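PDB 6H9D: lysozyme from Asticcacaulis excentricus, which probably binds and hydrolyses peptidoglycan as the muramidase domain of SpmX, with an activity apparently reduced from that of a phage lysin ancestor. Local coordinates for residues L13-E18 and A55-D60; E66-L71 and D82-F87. One frame throughout, in Å; residues are numbered along the deposited sequence.

In the fold
From the N terminus the chain forms helix 8-16, passes through the small antiparallel pair of strands 24-26 and 32-35, and enters the long helix 50-71. Contact 1 closes this first excursion by packing the end of the short helix on the long one. Contact 2 follows in series: a brief turn beyond residue 71 leads into helix 78-91, which packs on the last turns of helix 50-71. The two neither nest nor cross, yet they share the long helix. Their centres lie about 14 Å apart, and they meet where Ile14 and Phe17 rest on Ser86 and Ile14 reaches Val85, tying the N-terminal helix to the helical lobe.

Contact 1: L13-E18 and A55-D60; sequences LIKSFE and ALLRFD
Ile14 opens the contact with its gamma methyl. CG2 stands anti to the backbone N (chi1 -71° for CG1) and is directed at the fork of Leu57, the one residue of 55-60 that reaches across. It lies 4.1 Å from CD1 of Leu57 and 4.2 Å from CD2 of the same leucine, so both methyls share it almost equally, and the two side chains meet at a slant. The other branch serves helix 78-91: CG1 packs on Ser86 and CD1 on Val85, and Phe89 also touches the side chain.

Lys15 follows. Here the touching atom is CB, 4.1 Å from CD2 of Leu57, which therefore bridges two consecutive residues. The CA atoms of Lys15 and Leu57 are the nearest backbone pair, 8.0 Å apart. Beyond CB the lysine is extended except for a bend at chi3 (-60°), and its chain runs over to the long helix, where NZ forms a salt bridge with OD2 of Asp54. OD1 of Asp54 pairs with NE of Arg58, so one carboxylate lies between two cations whose NZ and NE atoms are 6.5 Å apart.

Farther along, Phe17 packs on Ser86, Arg138 and Ser141. The whole arrangement seats the end of the short N-terminal helix 8-16 on the long helix 50-71 of a phage lysozyme-type fold.

Chemically the contact has two layers. No hydrogen bond joins 13-18 to 55-60; a few methyl and methylene groups fill the buried part, with Leu57 supplying the whole of one side. The ion pair at its margin adds a charged tie between the helices: Asp54 receives Lys15 on one oxygen and Arg58 on the other, so its charge is probably well balanced.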
loop_
_atom_site.group_PDB
_atom_site.type_symbol
_atom_site.label_atom_id
_atom_site.label_comp_id
_atom_site.label_asym_id
_atom_site.label_seq_id
_atom_site.Cartn_x
_atom_site.Cartn_y
_atom_site.Cartn_z
ATOM N N LEU A 13 -8.462 -0.883 4.938
ATOM C CA LEU A 13 -8.148 0.327 4.185
ATOM C C LEU A 13 -7.542 -0.046 2.819
ATOM O O LEU A 13 -7.957 0.419 1.763
ATOM C CB LEU A 13 -7.176 1.193 4.993
ATOM C CG LEU A 13 -6.701 2.439 4.243
ATOM C CD1 LEU A 13 -7.862 3.397 4.054
ATOM C CD2 LEU A 13 -5.550 3.139 4.943
ATOM N N ILE A 14 -6.549 -0.930 2.847
ATOM C CA ILE A 14 -5.827 -1.312 1.652
ATOM C C ILE A 14 -6.781 -1.989 0.665
ATOM O O ILE A 14 -6.784 -1.678 -0.532
ATOM C CB ILE A 14 -4.613 -2.180 2.032
ATOM C CG1 ILE A 14 -3.564 -1.292 2.708
ATOM C CG2 ILE A 14 -4.063 -2.930 0.832
ATOM C CD1 ILE A 14 -2.355 -2.024 3.229
ATOM N N LYS A 15 -7.624 -2.873 1.192
ATOM C CA LYS A 15 -8.576 -3.607 0.380
ATOM C C LYS A 15 -9.576 -2.638 -0.277
ATOM O O LYS A 15 -10.104 -2.922 -1.338
ATOM C CB LYS A 15 -9.263 -4.616 1.297
ATOM C CG LYS A 15 -10.138 -5.656 0.639
ATOM C CD LYS A 15 -10.873 -6.488 1.678
ATOM C CE LYS A 15 -9.911 -7.221 2.583
ATOM N NZ LYS A 15 -10.618 -8.114 3.527
ATOM N N SER A 16 -9.856 -1.515 0.382
ATOM C CA SER A 16 -10.885 -0.583 -0.054
ATOM C C SER A 16 -10.476 0.074 -1.370
ATOM O O SER A 16 -11.323 0.547 -2.094
ATOM C CB SER A 16 -11.184 0.453 1.015
ATOM O OG SER A 16 -10.104 1.365 1.146
ATOM N N PHE A 17 -9.176 0.065 -1.688
ATOM C CA PHE A 17 -8.679 0.651 -2.911
ATOM C C PHE A 17 -8.599 -0.394 -4.029
ATOM O O PHE A 17 -8.214 -0.073 -5.149
ATOM C CB PHE A 17 -7.307 1.315 -2.692
ATOM C CG PHE A 17 -7.274 2.308 -1.564
ATOM C CD1 PHE A 17 -8.131 3.391 -1.566
ATOM C CD2 PHE A 17 -6.396 2.166 -0.496
ATOM C CE1 PHE A 17 -8.136 4.284 -0.507
ATOM C CE2 PHE A 17 -6.373 3.086 0.536
ATOM C CZ PHE A 17 -7.255 4.144 0.528
ATOM N N GLU A 18 -8.891 -1.639 -3.678
ATOM C CA GLU A 18 -8.765 -2.782 -4.605
ATOM C C GLU A 18 -10.138 -3.354 -4.949
ATOM O O GLU A 18 -11.049 -3.233 -4.153
ATOM C CB GLU A 18 -7.973 -3.896 -3.929
ATOM C CG GLU A 18 -6.626 -3.462 -3.404
ATOM C CD GLU A 18 -5.604 -3.375 -4.511
ATOM O OE1 GLU A 18 -5.828 -3.996 -5.533
ATOM O OE2 GLU A 18 -4.625 -2.660 -4.351
ATOM N N ALA A 55 -6.660 -13.496 2.810
ATOM C CA ALA A 55 -5.471 -14.242 3.161
ATOM C C ALA A 55 -4.345 -13.920 2.177
ATOM O O ALA A 55 -3.249 -13.638 2.598
ATOM C CB ALA A 55 -5.769 -15.718 3.212
ATOM N N LEU A 56 -4.643 -13.934 0.875
ATOM C CA LEU A 56 -3.645 -13.690 -0.149
ATOM C C LEU A 56 -3.112 -12.254 -0.075
ATOM O O LEU A 56 -1.926 -12.017 -0.297
ATOM C CB LEU A 56 -4.246 -13.987 -1.528
ATOM C CG LEU A 56 -4.662 -15.446 -1.749
ATOM C CD1 LEU A 56 -5.458 -15.582 -3.026
ATOM C CD2 LEU A 56 -3.447 -16.361 -1.784
ATOM N N LEU A 57 -3.985 -11.290 0.211
ATOM C CA LEU A 57 -3.561 -9.901 0.343
ATOM C C LEU A 57 -2.575 -9.812 1.520
ATOM O O LEU A 57 -1.541 -9.163 1.401
ATOM C CB LEU A 57 -4.785 -8.980 0.506
ATOM C CG LEU A 57 -4.486 -7.523 0.887
ATOM C CD1 LEU A 57 -3.607 -6.845 -0.159
ATOM C CD2 LEU A 57 -5.771 -6.743 1.090
ATOM N N ARG A 58 -2.848 -10.521 2.625
ATOM C CA ARG A 58 -1.947 -10.472 3.784
ATOM C C ARG A 58 -0.595 -11.085 3.407
ATOM O O ARG A 58 0.425 -10.633 3.892
ATOM C CB ARG A 58 -2.586 -11.141 5.008
ATOM C CG ARG A 58 -3.764 -10.358 5.578
ATOM C CD ARG A 58 -4.648 -11.174 6.511
ATOM N NE ARG A 58 -5.682 -10.355 7.141
ATOM C CZ ARG A 58 -5.503 -9.695 8.288
ATOM N NH1 ARG A 58 -4.326 -9.733 8.878
ATOM N NH2 ARG A 58 -6.492 -9.006 8.825
ATOM N N PHE A 59 -0.576 -12.083 2.513
ATOM C CA PHE A 59 0.715 -12.604 2.007
ATOM C C PHE A 59 1.464 -11.509 1.247
ATOM O O PHE A 59 2.626 -11.290 1.454
ATOM C CB PHE A 59 0.538 -13.793 1.069
ATOM C CG PHE A 59 0.009 -15.058 1.696
ATOM C CD1 PHE A 59 0.129 -15.294 3.059
ATOM C CD2 PHE A 59 -0.579 -16.030 0.903
ATOM C CE1 PHE A 59 -0.369 -16.461 3.619
ATOM C CE2 PHE A 59 -1.063 -17.202 1.464
ATOM C CZ PHE A 59 -0.935 -17.427 2.812
ATOM N N ASP A 60 0.760 -10.802 0.359
ATOM C CA ASP A 60 1.367 -9.776 -0.481
ATOM C C ASP A 60 1.884 -8.624 0.405
ATOM O O ASP A 60 2.789 -7.899 0.026
ATOM C CB ASP A 60 0.377 -9.324 -1.561
ATOM C CG ASP A 60 0.128 -10.383 -2.632
ATOM O OD1 ASP A 60 1.047 -11.180 -2.883
ATOM O OD2 ASP A 60 -0.997 -10.436 -3.182
#

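Contact 2: E66-L71 and D82-F87; sequences EAVNNL and DALVSF
Val68 faces helix 78-91 with both of its methyls, each meeting a different neighbour. CG1, placed anti to the backbone N (chi1 172°), touches the methylene of Leu84, with CB of Leu84 at 4.0 Å. CG2 lies 4.1 Å from CG2 of Val85 and also passes 4.0 Å from the backbone O of Leu84, so the valine straddles the join between two successive residues. Its side chain runs nearly perpendicular to both partners. The helices approach closely here, with 6.5 Å between the CA atoms of Val68 and Val85. Ile6, from the segment ahead of helix 8-16, also touches Val85.

The next shell encloses this apolar meeting. Phe81 and Cys88, a turn before and after on helix 78-91, and Phe96 of helix 93-97 also pack on Val68, while Phe146 of the C-terminal helix covers Leu84. On the outer side of helix 50-71, Arg3 of the N-terminal arm pairs with Glu66 and bonds to Asn70.

All three touching residues are buried, and no hydrogen bond links 66-71 with 82-87. The packing of a long helix end on the first large helix beyond it is consistent with the phage lysozyme fold, in which, as in T4 lysozyme, a long helix connects the lobes and its end is built into the helical C-terminal lobe.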
loop_
_atom_site.group_PDB
_atom_site.type_symbol
_atom_site.label_atom_id
_atom_site.label_comp_id
_atom_site.label_asym_id
_atom_site.label_seq_id
_atom_site.Cartn_x
_atom_site.Cartn_y
_atom_site.Cartn_z
ATOM N N GLU A 66 7.511 -5.825 6.522
ATOM C CA GLU A 66 8.948 -5.963 6.798
ATOM C C GLU A 66 9.697 -4.681 6.424
ATOM O O GLU A 66 10.483 -4.186 7.219
ATOM C CB GLU A 66 9.512 -7.162 6.039
ATOM C CG GLU A 66 9.082 -8.470 6.668
ATOM C CD GLU A 66 9.484 -8.556 8.132
ATOM O OE1 GLU A 66 10.701 -8.476 8.406
ATOM O OE2 GLU A 66 8.583 -8.647 8.994
ATOM N N ALA A 67 9.443 -4.158 5.213
ATOM C CA ALA A 67 10.105 -2.983 4.708
ATOM C C ALA A 67 9.855 -1.773 5.625
ATOM O O ALA A 67 10.775 -1.018 5.910
ATOM C CB ALA A 67 9.656 -2.686 3.306
ATOM N N VAL A 68 8.610 -1.573 6.066
ATOM C CA VAL A 68 8.278 -0.351 6.801
ATOM C C VAL A 68 8.966 -0.424 8.168
ATOM O O VAL A 68 9.583 0.531 8.614
ATOM C CB VAL A 68 6.758 -0.123 6.922
ATOM C CG1 VAL A 68 6.459 1.039 7.853
ATOM C CG2 VAL A 68 6.129 0.139 5.550
ATOM N N ASN A 69 8.919 -1.605 8.753
ATOM C CA ASN A 69 9.587 -1.891 10.039
ATOM C C ASN A 69 11.087 -1.642 9.894
ATOM O O ASN A 69 11.664 -1.024 10.761
ATOM C CB ASN A 69 9.358 -3.347 10.421
ATOM C CG ASN A 69 8.134 -3.516 11.276
ATOM O OD1 ASN A 69 8.026 -2.900 12.317
ATOM N ND2 ASN A 69 7.217 -4.344 10.847
ATOM N N ASN A 70 11.666 -2.063 8.784
ATOM C CA ASN A 70 13.127 -1.947 8.604
ATOM C C ASN A 70 13.541 -0.537 8.204
ATOM O O ASN A 70 14.637 -0.157 8.578
ATOM C CB ASN A 70 13.646 -2.941 7.567
ATOM C CG ASN A 70 13.433 -4.388 7.945
ATOM O OD1 ASN A 70 13.129 -4.708 9.083
ATOM N ND2 ASN A 70 13.567 -5.265 6.975
ATOM N N LEU A 71 12.683 0.194 7.496
ATOM C CA LEU A 71 13.071 1.519 6.967
ATOM C C LEU A 71 12.760 2.642 7.953
ATOM O O LEU A 71 13.410 3.671 7.862
ATOM C CB LEU A 71 12.357 1.731 5.640
ATOM C CG LEU A 71 12.872 0.861 4.507
ATOM C CD1 LEU A 71 12.107 1.151 3.242
ATOM C CD2 LEU A 71 14.351 1.096 4.301
ATOM N N ASP A 82 0.001 1.449 9.911
ATOM C CA ASP A 82 -1.020 0.970 8.989
ATOM C C ASP A 82 -1.040 1.859 7.727
ATOM O O ASP A 82 -1.064 1.363 6.619
ATOM C CB ASP A 82 -2.399 0.989 9.647
ATOM C CG ASP A 82 -2.690 -0.157 10.601
ATOM O OD1 ASP A 82 -1.900 -1.141 10.641
ATOM O OD2 ASP A 82 -3.718 -0.067 11.275
ATOM N N ALA A 83 -1.079 3.179 7.921
ATOM C CA ALA A 83 -1.093 4.143 6.786
ATOM C C ALA A 83 0.198 4.037 5.961
ATOM O O ALA A 83 0.141 4.131 4.730
ATOM C CB ALA A 83 -1.290 5.556 7.276
ATOM N N LEU A 84 1.351 3.905 6.631
ATOM C CA LEU A 84 2.630 3.783 5.899
ATOM C C LEU A 84 2.682 2.472 5.096
ATOM O O LEU A 84 3.213 2.468 4.003
ATOM C CB LEU A 84 3.815 3.896 6.858
ATOM C CG LEU A 84 4.086 5.305 7.388
ATOM C CD1 LEU A 84 5.245 5.291 8.360
ATOM C CD2 LEU A 84 4.350 6.304 6.272
ATOM N N VAL A 85 2.128 1.382 5.630
ATOM C CA VAL A 85 2.085 0.116 4.896
ATOM C C VAL A 85 1.224 0.263 3.636
ATOM O O VAL A 85 1.603 -0.188 2.562
ATOM C CB VAL A 85 1.575 -1.027 5.785
ATOM C CG1 VAL A 85 1.274 -2.264 4.959
ATOM C CG2 VAL A 85 2.572 -1.368 6.878
ATOM N N SER A 86 0.083 0.949 3.762
ATOM C CA SER A 86 -0.809 1.186 2.655
ATOM C C SER A 86 -0.073 1.991 1.587
ATOM O O SER A 86 -0.101 1.659 0.388
ATOM C CB SER A 86 -2.081 1.893 3.096
ATOM O OG SER A 86 -2.938 2.146 1.975
ATOM N N PHE A 87 0.643 3.012 2.053
ATOM C CA PHE A 87 1.330 3.948 1.195
ATOM C C PHE A 87 2.491 3.230 0.476
ATOM O O PHE A 87 2.599 3.266 -0.736
ATOM C CB PHE A 87 1.823 5.132 2.024
ATOM C CG PHE A 87 2.630 6.138 1.239
ATOM C CD1 PHE A 87 2.013 6.993 0.345
ATOM C CD2 PHE A 87 4.002 6.217 1.393
ATOM C CE1 PHE A 87 2.757 7.906 -0.386
ATOM C CE2 PHE A 87 4.742 7.143 0.673
ATOM C CZ PHE A 87 4.121 7.981 -0.220
#